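Local coordinates for invasion-associated protein B (Bartonella henselae, PDB 3DTD), which is of unknown molecular function but belongs to the IalB family and is probably associated with invasion of host cells, at residues V122-M135 with N146-N160. Numbering follows the deposited sequence.
With GOL (glycerol), chain P.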
# COMPACT_ATOMS: atom_id res chain seq x y z
N VAL C 122 16.01 26.87 40.43
CA VAL C 122 16.44 27.41 39.13
C VAL C 122 17.96 27.56 39.08
O VAL C 122 18.59 27.12 38.12
CB VAL C 122 15.72 28.75 38.81
CG1 VAL C 122 16.39 29.47 37.66
CG2 VAL C 122 14.24 28.52 38.50
N ALA C 123 18.54 28.15 40.12
CA ALA C 123 20.00 28.29 40.26
C ALA C 123 20.75 26.95 40.26
O ALA C 123 21.85 26.85 39.73
CB ALA C 123 20.34 29.10 41.51
N ALA C 124 20.14 25.92 40.86
CA ALA C 124 20.69 24.57 40.88
C ALA C 124 20.64 23.92 39.51
O ALA C 124 21.57 23.22 39.12
CB ALA C 124 19.96 23.71 41.91
N LEU C 125 19.55 24.17 38.79
CA LEU C 125 19.35 23.71 37.41
C LEU C 125 20.40 24.29 36.45
O LEU C 125 20.87 23.60 35.54
CB LEU C 125 17.95 24.09 36.92
CG LEU C 125 16.74 23.14 36.78
CD1 LEU C 125 16.93 21.75 37.36
CD2 LEU C 125 15.50 23.80 37.33
N ARG C 126 20.75 25.56 36.66
CA ARG C 126 21.77 26.26 35.85
C ARG C 126 23.16 25.68 36.05
O ARG C 126 23.95 25.63 35.11
CB ARG C 126 21.80 27.75 36.17
CG ARG C 126 20.47 28.45 36.06
CD ARG C 126 20.59 29.92 36.37
NE ARG C 126 20.72 30.66 35.12
CZ ARG C 126 19.81 31.50 34.65
NH1 ARG C 126 18.70 31.77 35.34
NH2 ARG C 126 20.02 32.10 33.49
N ALA C 127 23.46 25.24 37.27
CA ALA C 127 24.77 24.68 37.61
C ALA C 127 24.85 23.16 37.47
O ALA C 127 25.93 22.58 37.55
CB ALA C 127 25.17 25.11 39.03
N GLY C 128 23.70 22.52 37.24
CA GLY C 128 23.62 21.07 37.21
C GLY C 128 23.90 20.42 35.87
O GLY C 128 23.96 21.11 34.85
N LYS C 129 24.07 19.10 35.88
CA LYS C 129 24.29 18.31 34.67
C LYS C 129 23.09 17.44 34.32
O LYS C 129 22.70 17.35 33.15
CB LYS C 129 25.56 17.46 34.80
CG LYS C 129 26.81 18.11 34.20
CD LYS C 129 28.09 17.71 34.92
CE LYS C 129 28.37 18.65 36.09
NZ LYS C 129 29.69 18.37 36.72
N HIS C 130 22.49 16.82 35.32
CA HIS C 130 21.32 15.96 35.18
C HIS C 130 20.24 16.34 36.15
O HIS C 130 20.49 16.62 37.26
CB HIS C 130 21.67 14.52 35.47
CG HIS C 130 22.32 13.83 34.34
ND1 HIS C 130 22.27 12.47 34.18
CD2 HIS C 130 23.05 14.30 33.31
CE1 HIS C 130 22.92 12.14 33.09
NE2 HIS C 130 23.41 13.23 32.55
N LEU C 131 19.03 16.33 35.70
CA LEU C 131 17.89 16.37 36.60
C LEU C 131 17.37 14.95 36.76
O LEU C 131 16.71 14.42 35.86
CB LEU C 131 16.79 17.30 36.07
CG LEU C 131 15.51 17.41 36.91
CD1 LEU C 131 15.78 17.93 38.32
CD2 LEU C 131 14.53 18.30 36.20
N LYS C 132 17.70 14.32 37.88
CA LYS C 132 17.37 12.93 38.14
C LYS C 132 15.92 12.76 38.56
O LYS C 132 15.41 13.52 39.39
CB LYS C 132 18.31 12.34 39.19
CG LYS C 132 19.75 12.15 38.73
CD LYS C 132 20.59 11.47 39.79
CE LYS C 132 22.03 11.31 39.34
NZ LYS C 132 22.88 10.66 40.38
N LEU C 133 15.26 11.76 37.99
CA LEU C 133 13.87 11.45 38.33
C LEU C 133 13.77 10.14 39.11
O LEU C 133 14.49 9.18 38.82
CB LEU C 133 12.99 11.37 37.08
CG LEU C 133 12.58 12.57 36.20
CD1 LEU C 133 12.96 13.95 36.76
CD2 LEU C 133 13.12 12.41 34.81
N ALA C 134 12.88 10.12 40.10
CA ALA C 134 12.60 8.91 40.89
C ALA C 134 11.10 8.71 41.03
O ALA C 134 10.38 9.62 41.47
CB ALA C 134 13.27 9.00 42.26
N MET C 135 10.63 7.52 40.66
CA MET C 135 9.20 7.19 40.74
C MET C 135 8.97 5.71 41.04
O MET C 135 9.92 4.94 41.14
CB MET C 135 8.46 7.64 39.46
CG MET C 135 8.99 7.05 38.16
SD MET C 135 8.63 8.08 36.72
CE MET C 135 9.94 9.29 36.82
N ASN C 146 14.42 4.57 38.81
CA ASN C 146 15.36 5.61 39.24
C ASN C 146 16.39 6.02 38.19
O ASN C 146 17.20 6.92 38.43
CB ASN C 146 16.07 5.19 40.53
CG ASN C 146 15.13 5.05 41.72
OD1 ASN C 146 14.09 5.71 41.80
ND2 ASN C 146 15.50 4.18 42.65
N ASP C 147 16.37 5.36 37.03
CA ASP C 147 17.39 5.58 35.99
C ASP C 147 17.03 6.64 34.94
O ASP C 147 17.79 6.85 33.98
CB ASP C 147 17.78 4.24 35.33
CG ASP C 147 16.60 3.50 34.72
OD1 ASP C 147 16.83 2.42 34.12
OD2 ASP C 147 15.44 3.96 34.83
N LEU C 148 15.90 7.30 35.12
CA LEU C 148 15.46 8.35 34.21
C LEU C 148 15.95 9.73 34.65
O LEU C 148 16.08 10.01 35.84
CB LEU C 148 13.94 8.35 34.07
CG LEU C 148 13.22 7.65 32.91
CD1 LEU C 148 13.82 6.30 32.54
CD2 LEU C 148 11.76 7.50 33.28
N PHE C 149 16.21 10.59 33.67
CA PHE C 149 16.77 11.92 33.90
C PHE C 149 16.44 12.86 32.75
O PHE C 149 16.04 12.42 31.67
CB PHE C 149 18.29 11.87 34.13
CG PHE C 149 19.03 11.07 33.09
CD1 PHE C 149 19.40 11.65 31.88
CD2 PHE C 149 19.35 9.74 33.33
CE1 PHE C 149 20.07 10.90 30.92
CE2 PHE C 149 20.02 8.99 32.37
CZ PHE C 149 20.37 9.57 31.17
N VAL C 150 16.63 14.16 32.99
CA VAL C 150 16.64 15.16 31.94
C VAL C 150 18.04 15.79 31.94
O VAL C 150 18.53 16.21 32.98
CB VAL C 150 15.54 16.24 32.15
CG1 VAL C 150 15.59 17.30 31.06
CG2 VAL C 150 14.15 15.61 32.17
N GLN C 151 18.69 15.81 30.78
CA GLN C 151 20.02 16.39 30.65
C GLN C 151 19.92 17.91 30.62
O GLN C 151 19.07 18.47 29.92
CB GLN C 151 20.72 15.87 29.40
CG GLN C 151 20.96 14.38 29.37
CD GLN C 151 21.64 13.92 28.11
OE1 GLN C 151 22.87 13.96 28.00
NE2 GLN C 151 20.85 13.47 27.13
N LEU C 152 20.79 18.57 31.38
CA LEU C 152 20.69 20.01 31.61
C LEU C 152 21.68 20.87 30.81
O LEU C 152 21.76 22.08 31.03
CB LEU C 152 20.79 20.33 33.11
CG LEU C 152 19.75 19.71 34.04
CD1 LEU C 152 20.16 19.92 35.50
CD2 LEU C 152 18.34 20.27 33.78
N ASN C 153 22.43 20.26 29.90
CA ASN C 153 23.37 21.00 29.06
C ASN C 153 22.65 21.99 28.14
O ASN C 153 21.90 21.60 27.24
CB ASN C 153 24.26 20.06 28.24
CG ASN C 153 25.32 20.81 27.44
OD1 ASN C 153 25.14 21.08 26.25
ND2 ASN C 153 26.41 21.18 28.10
N GLY C 154 22.85 23.28 28.41
CA GLY C 154 22.21 24.34 27.66
C GLY C 154 21.03 24.99 28.36
O GLY C 154 20.43 25.91 27.82
N PHE C 155 20.71 24.51 29.57
CA PHE C 155 19.58 25.03 30.35
C PHE C 155 19.75 26.51 30.67
O PHE C 155 18.82 27.30 30.47
CB PHE C 155 19.38 24.24 31.66
CG PHE C 155 18.13 24.61 32.43
CD1 PHE C 155 16.99 23.83 32.32
CD2 PHE C 155 18.11 25.71 33.29
CE1 PHE C 155 15.82 24.16 33.02
CE2 PHE C 155 16.96 26.05 33.99
CZ PHE C 155 15.81 25.27 33.86
N SER C 156 20.92 26.87 31.18
CA SER C 156 21.22 28.24 31.59
C SER C 156 21.12 29.21 30.41
O SER C 156 20.47 30.25 30.52
CB SER C 156 22.60 28.31 32.26
OG SER C 156 22.67 29.31 33.25
N ASN C 157 21.73 28.85 29.28
CA ASN C 157 21.70 29.68 28.08
C ASN C 157 20.32 29.81 27.43
O ASN C 157 19.98 30.87 26.90
CB ASN C 157 22.72 29.20 27.05
CG ASN C 157 24.14 29.59 27.41
OD1 ASN C 157 24.39 30.58 28.09
ND2 ASN C 157 25.10 28.80 26.93
N ALA C 158 19.54 28.73 27.48
CA ALA C 158 18.16 28.76 27.01
C ALA C 158 17.27 29.60 27.92
O ALA C 158 16.39 30.32 27.44
CB ALA C 158 17.60 27.35 26.85
N LEU C 159 17.50 29.54 29.23
CA LEU C 159 16.73 30.35 30.18
C LEU C 159 17.06 31.84 30.06
O LEU C 159 16.17 32.68 30.19
CB LEU C 159 16.93 29.85 31.61
CG LEU C 159 16.08 30.47 32.72
CD1 LEU C 159 14.58 30.49 32.38
CD2 LEU C 159 16.33 29.73 34.00
N ASN C 160 18.33 32.15 29.80
CA ASN C 160 18.77 33.51 29.49
C ASN C 160 18.10 34.11 28.26
O ASN C 160 17.78 35.30 28.24
CB ASN C 160 20.29 33.56 29.30
CG ASN C 160 21.05 33.38 30.59
OD1 ASN C 160 20.48 33.41 31.67
ND2 ASN C 160 22.36 33.19 30.49
C1 GOL P . 24.10 26.10 30.04
O1 GOL P . 24.44 26.71 28.81
C2 GOL P . 25.11 25.06 30.52
O2 GOL P . 25.65 24.30 29.46
C3 GOL P . 24.43 24.14 31.53
O3 GOL P . 23.39 24.80 32.21
O HOH W 1 23.78 17.23 30.24
O HOH W 2 24.44 14.55 29.92
O HOH W 3 13.31 7.45 37.14
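A beta hairpin flanked by two helices joins 122-135 to 146-160, and L131 and V150 form its hydrogen-bonded antiparallel pair. L131 N reaches V150 O at 2.8 Å, and V150 N returns a bond to L131 O. L133 N to L148 O and L152 N to K129 O extend the ladder; at L133 and L148 a water replaces the return bond, accepting from L148 N and donating to L133 O. On one face H130 and F149 make an offset stack, centroids 4.4 Å apart and planes at 24°, with CE1 of the imidazole over the phenyl face towards its rim. F149 holds its CG between backbone N and carbonyl carbon (chi1 49°), which lays the ring alongside the histidine; in the imidazole plane a second water links H130 NE2 to Q151 OE1, an oxygen that also accepts from T28 N of the second subunit. The other face is aliphatic: L131, L133 and V150 suit a buried interior. L152, just past the strand, places CD2 4.1 Å from both L131 CB and L125 CD1, tying strand to helix. L125 CB then sits over the F155 ring, a CH-pi contact 4.0 Å from the centroid. At the solvent side, R126 bends at chi3, bringing NE to S156 OG at 3.0 Å, while L159 CD2 lies over one guanidinium face. G154, in a type II turn, occupies the N-cap position of helix 155-168; at phi 102° a CB would jam against N153 O, so glycine fits. Strand 88-92 pairs with the edge of 130-136 away from 144-151, the sheet's outermost strand within the chain, and F155 meets W32 edge-to-face as its helix packs against strands 42-52 and 72-78.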